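Local coordinates for protein ATP-dependent DNA helicase RecQ (Porphyromonas gingivalis, PDB 3IUO) that probably unwinds duplex DNA by translocating 3'-5' at the expense of ATP, the chain here being only its C-terminal domain, at residues 12-15 and 16-19; 103-106 and 107-110; 43-46 and 47-50. All blocks are in the same frame, centred on the assembly; numbering follows the deposited sequence.

How the interactions relate
Three helix starts in one all-helical C-terminal domain begin alike. Along the chain interaction 1 opens helix 15-30, interaction 3 opens helix 46-58 and interaction 2 opens helix 106-121, each with a capping box. Interactions 1 and 3 have centres 16 Å apart and meet through the guanidinium of Arg-13 and the side chain of Leu-44; interactions 2 and 3, with centres 15 Å apart, pack against each other where helices 46-58 and 106-121 meet. The centres of interactions 1 and 2 are 29 Å apart, on opposite sides of the chain's centre. Interaction 3 falls within the helix-turn-helix family region, and its contact with interaction 2 joins that region to the C-terminal helix.

Interaction 1: 12-15 and 16-19; sequences VRTL and ANKS
The side-chain amide of Asn-17 is used on one face and at its edge by Thr-14 and Val-12. Over the face sits the hydroxyl of Thr-14, with OG1 3.3 Å from Asn-17 CG, too poorly angled to bond to either of the amide's polar atoms. From the same side, Thr-14 N donates to Asn-17 OD1 at 2.9 Å; the N-H points straight at the oxygen, yet the nitrogen stands 40° above the carbonyl plane, so no lone pair is met squarely. At the edge, Asn-17 ND2 gives a hydrogen to Val-12 O at 3.1 Å, and this partner lies in the amide plane. Bonds from both ends of the amide limit its rotation. The return bond runs from Asn-17 N to Thr-14 OG1 at 3.1 Å. With Thr-14 as N-cap, the two reciprocal bonds form a capping box, a classic way to satisfy backbone N-H groups that have no carbonyl a turn earlier to bind. Thr-14 can serve because chi1 of 66° turns OG1 inward, over the backbone and toward the first turn; its side chain and that of Asn-17 meet at about a right angle. Regular helical bonding takes over at once, Lys-18 N reaching Thr-14 O and Ser-19 N reaching Leu-15 O. Lys-18 lays its aliphatic chain along this first turn: CG comes within 3.9 Å of Arg-13 CG, the two chains crossing nearly perpendicularly, and CE within 3.9 Å of Leu-15 CD2, while the charged nitrogens of Lys-18 and Arg-13 remain well separated.

Interaction 2: 103-106 and 107-110; sequences DYSE and EEIR
Chi1 of 71° swings Ser-105 OG between its own backbone N and carbonyl carbon, where it can reach the N-H of Glu-108; Glu-108 in turn carries CG beside its own backbone N (chi1 -77°) and stretches out beyond it, bringing the carboxylate back to the N-H of Ser-105. Ser-105 OG accepts from Glu-108 N at 3.1 Å, and Glu-108 OE1 accepts from Ser-105 N at 3.0 Å on its anti lone pair, along a nearly straight path of 167°. These reciprocal bonds make a capping box, with Ser-105 as N-cap of helix 106-121. OE1 is further held by a water that also donates to Asp-103 O, and by a weak bond from Ser-105 OG. The other oxygen, OE2, is bonded to His-77, fixing both ends of the carboxylate and tying the cap to helix 75-87. The same histidine meets the ring of Tyr-104 edge-to-face. Glu-108 OE1 lies at the rim of that ring, near its plane, and Tyr-104 CB rests 3.9 Å from Ile-109 CG1, a hydrophobic staple whose isoleucine is buried against helix 93-100. Glu-106 and Arg-110 run side by side, Glu-106 CG 3.8 Å from Arg-110 CD, but Glu-106 OE1 sits well out of the guanidinium plane, with no N-H pointing at it. Arg-110 NE makes a salt bridge with Glu-54, and NH2 bonds Ser-51.

Interaction 3: 43-46 and 47-50; sequences GLDF and PELL
Asp-45 and Glu-48 cross at about a right angle, their carboxylate planes turned 42° against each other. Asp-45 OD2 accepts from Glu-48 N at 3.0 Å, met nearly head-on, while Glu-48 OE1 accepts from Asp-45 N at 2.9 Å on its anti side, 29° out of the carboxylate plane. This capping box, with Asp-45 as N-cap, starts helix 46-58. Just before it, Gly-43, at positive phi, is the C-prime residue of the Schellman motif ending helix 35-41, in which Leu-44 N bonds back to Ala-39 O. One short turn thus closes one helix and caps the next, within the helix-turn-helix family region. Leu-44 reaches across the opening turn as a hydrophobic staple, its CD1 4.1 Å from Leu-49 CD1, the side chains about perpendicular; Leu-49 also packs on Leu-35 and Ile-38. On another side of the turn, Phe-46 holds CG anti to its backbone N (chi1 -161°), which leans the ring toward Leu-50: CE2 lies 3.8 Å from Leu-50 CD1, an oblique approach, and Leu-50 also packs on Leu-111 of helix 106-121. Pro-47 falls in the first turn, where lacking an N-H costs no helical bond. The close approach of Asp-45 OD2 to Glu-48 OE1, 3.3 Å, sets two acidic oxygens together; the backbone N-H that each receives, and the positive end of the helix dipole, probably offset that repulsion.

Interaction 1: 12-15 and 16-19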
# COMPACT_ATOMS: atom_id res chain seq x y z
N VAL B 12 20.70 -15.72 -18.20
CA VAL B 12 19.70 -16.31 -17.25
C VAL B 12 19.68 -15.51 -15.95
O VAL B 12 20.73 -15.32 -15.34
CB VAL B 12 20.01 -17.81 -16.93
CG1 VAL B 12 19.05 -18.37 -15.88
CG2 VAL B 12 19.94 -18.65 -18.19
N ARG B 13 18.49 -15.05 -15.55
CA ARG B 13 18.33 -14.29 -14.30
C ARG B 13 18.63 -15.19 -13.11
O ARG B 13 18.19 -16.34 -13.08
CB ARG B 13 16.91 -13.73 -14.19
CG ARG B 13 16.77 -12.24 -14.45
CD ARG B 13 16.35 -11.87 -15.87
NE ARG B 13 15.61 -10.60 -15.84
CZ ARG B 13 15.61 -9.69 -16.81
NH1 ARG B 13 16.31 -9.88 -17.93
NH2 ARG B 13 14.90 -8.58 -16.66
N THR B 14 19.40 -14.68 -12.16
CA THR B 14 19.61 -15.37 -10.88
C THR B 14 19.47 -14.35 -9.75
O THR B 14 19.41 -13.15 -10.02
CB THR B 14 21.03 -15.94 -10.78
OG1 THR B 14 21.96 -14.84 -10.72
CG2 THR B 14 21.36 -16.87 -11.94
N LEU B 15 19.41 -14.81 -8.50
CA LEU B 15 19.24 -13.87 -7.38
C LEU B 15 20.46 -12.96 -7.21
O LEU B 15 20.32 -11.77 -6.90
CB LEU B 15 18.85 -14.58 -6.07
CG LEU B 15 17.56 -15.44 -6.08
CD1 LEU B 15 17.03 -15.66 -4.67
CD2 LEU B 15 16.43 -14.86 -6.95
N ALA B 16 21.64 -13.53 -7.45
CA ALA B 16 22.89 -12.76 -7.43
C ALA B 16 22.95 -11.65 -8.49
O ALA B 16 23.23 -10.48 -8.13
CB ALA B 16 24.11 -13.69 -7.55
N ASN B 17 22.72 -11.99 -9.77
CA ASN B 17 22.75 -10.95 -10.83
C ASN B 17 21.59 -9.95 -10.81
O ASN B 17 21.70 -8.84 -11.33
CB ASN B 17 23.07 -11.50 -12.25
CG ASN B 17 21.96 -12.37 -12.86
OD1 ASN B 17 20.76 -12.17 -12.62
ND2 ASN B 17 22.37 -13.33 -13.70
N LYS B 18 20.48 -10.35 -10.18
CA LYS B 18 19.39 -9.40 -9.97
C LYS B 18 19.79 -8.42 -8.89
O LYS B 18 19.56 -7.24 -9.05
CB LYS B 18 18.07 -10.10 -9.64
CG LYS B 18 17.43 -10.80 -10.85
CD LYS B 18 15.98 -11.19 -10.61
CE LYS B 18 15.83 -12.63 -10.14
NZ LYS B 18 14.41 -13.07 -10.23
N SER B 19 20.41 -8.90 -7.81
CA SER B 19 20.86 -8.01 -6.72
C SER B 19 21.91 -7.03 -7.26
O SER B 19 21.92 -5.84 -6.91
CB SER B 19 21.42 -8.82 -5.54
OG SER B 19 20.40 -9.60 -4.91

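Interaction 2: 103-106 and 107-110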
# COMPACT_ATOMS: atom_id res chain seq x y z
N ASP B 103 -7.36 10.84 -14.88
CA ASP B 103 -6.60 12.08 -15.12
C ASP B 103 -5.11 11.82 -15.36
O ASP B 103 -4.45 12.55 -16.12
CB ASP B 103 -6.78 13.05 -13.95
CG ASP B 103 -8.22 13.51 -13.78
OD1 ASP B 103 -8.78 14.11 -14.71
OD2 ASP B 103 -8.79 13.26 -12.70
N TYR B 104 -4.59 10.78 -14.71
CA TYR B 104 -3.16 10.48 -14.74
C TYR B 104 -2.88 9.05 -15.15
O TYR B 104 -3.65 8.14 -14.84
CB TYR B 104 -2.54 10.77 -13.38
CG TYR B 104 -2.92 12.14 -12.89
CD1 TYR B 104 -2.47 13.28 -13.55
CD2 TYR B 104 -3.78 12.31 -11.82
CE1 TYR B 104 -2.84 14.57 -13.12
CE2 TYR B 104 -4.16 13.57 -11.38
CZ TYR B 104 -3.69 14.69 -12.04
OH TYR B 104 -4.06 15.95 -11.61
N SER B 105 -1.80 8.86 -15.89
CA SER B 105 -1.41 7.54 -16.34
C SER B 105 -0.84 6.70 -15.19
O SER B 105 -0.39 7.23 -14.16
CB SER B 105 -0.39 7.63 -17.47
OG SER B 105 0.89 8.07 -16.99
N GLU B 106 -0.85 5.39 -15.40
CA GLU B 106 -0.23 4.48 -14.44
C GLU B 106 1.25 4.83 -14.23
O GLU B 106 1.73 4.84 -13.10
CB GLU B 106 -0.35 3.04 -14.93
CG GLU B 106 0.10 2.01 -13.89
CD GLU B 106 -0.18 0.58 -14.33
OE1 GLU B 106 0.58 -0.33 -13.94
OE2 GLU B 106 -1.17 0.35 -15.06
N GLU B 107 1.97 5.14 -15.31
CA GLU B 107 3.37 5.52 -15.17
C GLU B 107 3.60 6.80 -14.36
O GLU B 107 4.54 6.87 -13.54
CB GLU B 107 4.08 5.59 -16.52
CG GLU B 107 4.28 4.21 -17.09
CD GLU B 107 4.91 4.20 -18.44
OE1 GLU B 107 5.44 5.26 -18.86
OE2 GLU B 107 4.90 3.13 -19.09
N GLU B 108 2.76 7.81 -14.58
CA GLU B 108 2.89 9.04 -13.79
C GLU B 108 2.69 8.75 -12.31
O GLU B 108 3.46 9.22 -11.47
CB GLU B 108 1.88 10.08 -14.23
CG GLU B 108 2.22 10.78 -15.50
CD GLU B 108 1.10 11.72 -15.93
OE1 GLU B 108 -0.03 11.24 -16.19
OE2 GLU B 108 1.36 12.94 -15.99
N ILE B 109 1.65 7.96 -12.02
CA ILE B 109 1.26 7.65 -10.65
C ILE B 109 2.34 6.79 -9.99
O ILE B 109 2.71 7.06 -8.84
CB ILE B 109 -0.11 6.95 -10.59
CG1 ILE B 109 -1.22 7.93 -11.00
CG2 ILE B 109 -0.36 6.43 -9.17
CD1 ILE B 109 -2.56 7.25 -11.26
N ARG B 110 2.85 5.79 -10.72
CA ARG B 110 3.95 4.98 -10.19
C ARG B 110 5.20 5.80 -9.85
O ARG B 110 5.82 5.58 -8.81
CB ARG B 110 4.32 3.83 -11.13
CG ARG B 110 3.22 2.80 -11.18
CD ARG B 110 3.52 1.75 -12.22
NE ARG B 110 4.53 0.80 -11.76
CZ ARG B 110 5.05 -0.17 -12.50
NH1 ARG B 110 4.70 -0.29 -13.78
NH2 ARG B 110 5.92 -1.02 -11.99
O HOH W 1 -2.05 12.40 -17.72

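Interaction 3: 43-46 and 47-50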
# COMPACT_ATOMS: atom_id res chain seq x y z
N GLY B 43 18.39 -3.44 -20.58
CA GLY B 43 17.52 -4.21 -21.47
C GLY B 43 16.11 -4.33 -20.91
O GLY B 43 15.43 -5.34 -21.13
N LEU B 44 15.67 -3.31 -20.18
CA LEU B 44 14.33 -3.31 -19.61
C LEU B 44 13.42 -2.35 -20.37
O LEU B 44 13.89 -1.33 -20.88
CB LEU B 44 14.39 -2.87 -18.13
CG LEU B 44 15.24 -3.67 -17.15
CD1 LEU B 44 15.30 -2.93 -15.80
CD2 LEU B 44 14.74 -5.09 -16.96
N ASP B 45 12.13 -2.67 -20.46
CA ASP B 45 11.18 -1.64 -20.89
C ASP B 45 10.86 -0.77 -19.67
O ASP B 45 11.25 -1.12 -18.53
CB ASP B 45 9.94 -2.19 -21.62
CG ASP B 45 9.04 -3.02 -20.74
OD1 ASP B 45 8.18 -3.74 -21.30
OD2 ASP B 45 9.15 -2.95 -19.51
N PHE B 46 10.21 0.37 -19.89
CA PHE B 46 10.03 1.33 -18.80
C PHE B 46 9.27 0.75 -17.60
O PHE B 46 9.71 0.89 -16.45
CB PHE B 46 9.41 2.64 -19.30
CG PHE B 46 9.62 3.78 -18.35
CD1 PHE B 46 10.87 4.36 -18.22
CD2 PHE B 46 8.57 4.25 -17.57
CE1 PHE B 46 11.07 5.40 -17.32
CE2 PHE B 46 8.77 5.28 -16.67
CZ PHE B 46 10.02 5.87 -16.55
N PRO B 47 8.13 0.08 -17.86
CA PRO B 47 7.41 -0.47 -16.71
C PRO B 47 8.20 -1.51 -15.91
O PRO B 47 8.06 -1.56 -14.68
CB PRO B 47 6.18 -1.11 -17.34
CG PRO B 47 5.99 -0.37 -18.59
CD PRO B 47 7.36 -0.10 -19.10
N GLU B 48 9.03 -2.29 -16.60
CA GLU B 48 9.92 -3.23 -15.91
C GLU B 48 10.93 -2.49 -15.05
O GLU B 48 11.24 -2.93 -13.95
CB GLU B 48 10.66 -4.13 -16.90
CG GLU B 48 9.80 -5.18 -17.61
CD GLU B 48 10.51 -5.85 -18.80
OE1 GLU B 48 11.45 -5.27 -19.38
OE2 GLU B 48 10.09 -6.96 -19.17
N LEU B 49 11.46 -1.38 -15.55
CA LEU B 49 12.36 -0.57 -14.72
C LEU B 49 11.63 -0.06 -13.47
O LEU B 49 12.16 -0.14 -12.35
CB LEU B 49 12.98 0.58 -15.52
CG LEU B 49 13.89 1.47 -14.65
CD1 LEU B 49 15.04 0.69 -14.00
CD2 LEU B 49 14.38 2.60 -15.47
N LEU B 50 10.41 0.45 -13.65
CA LEU B 50 9.61 0.92 -12.53
C LEU B 50 9.45 -0.17 -11.48
O LEU B 50 9.54 0.12 -10.28
CB LEU B 50 8.24 1.44 -12.99
CG LEU B 50 8.23 2.75 -13.80
CD1 LEU B 50 6.83 3.02 -14.33
CD2 LEU B 50 8.74 3.93 -12.99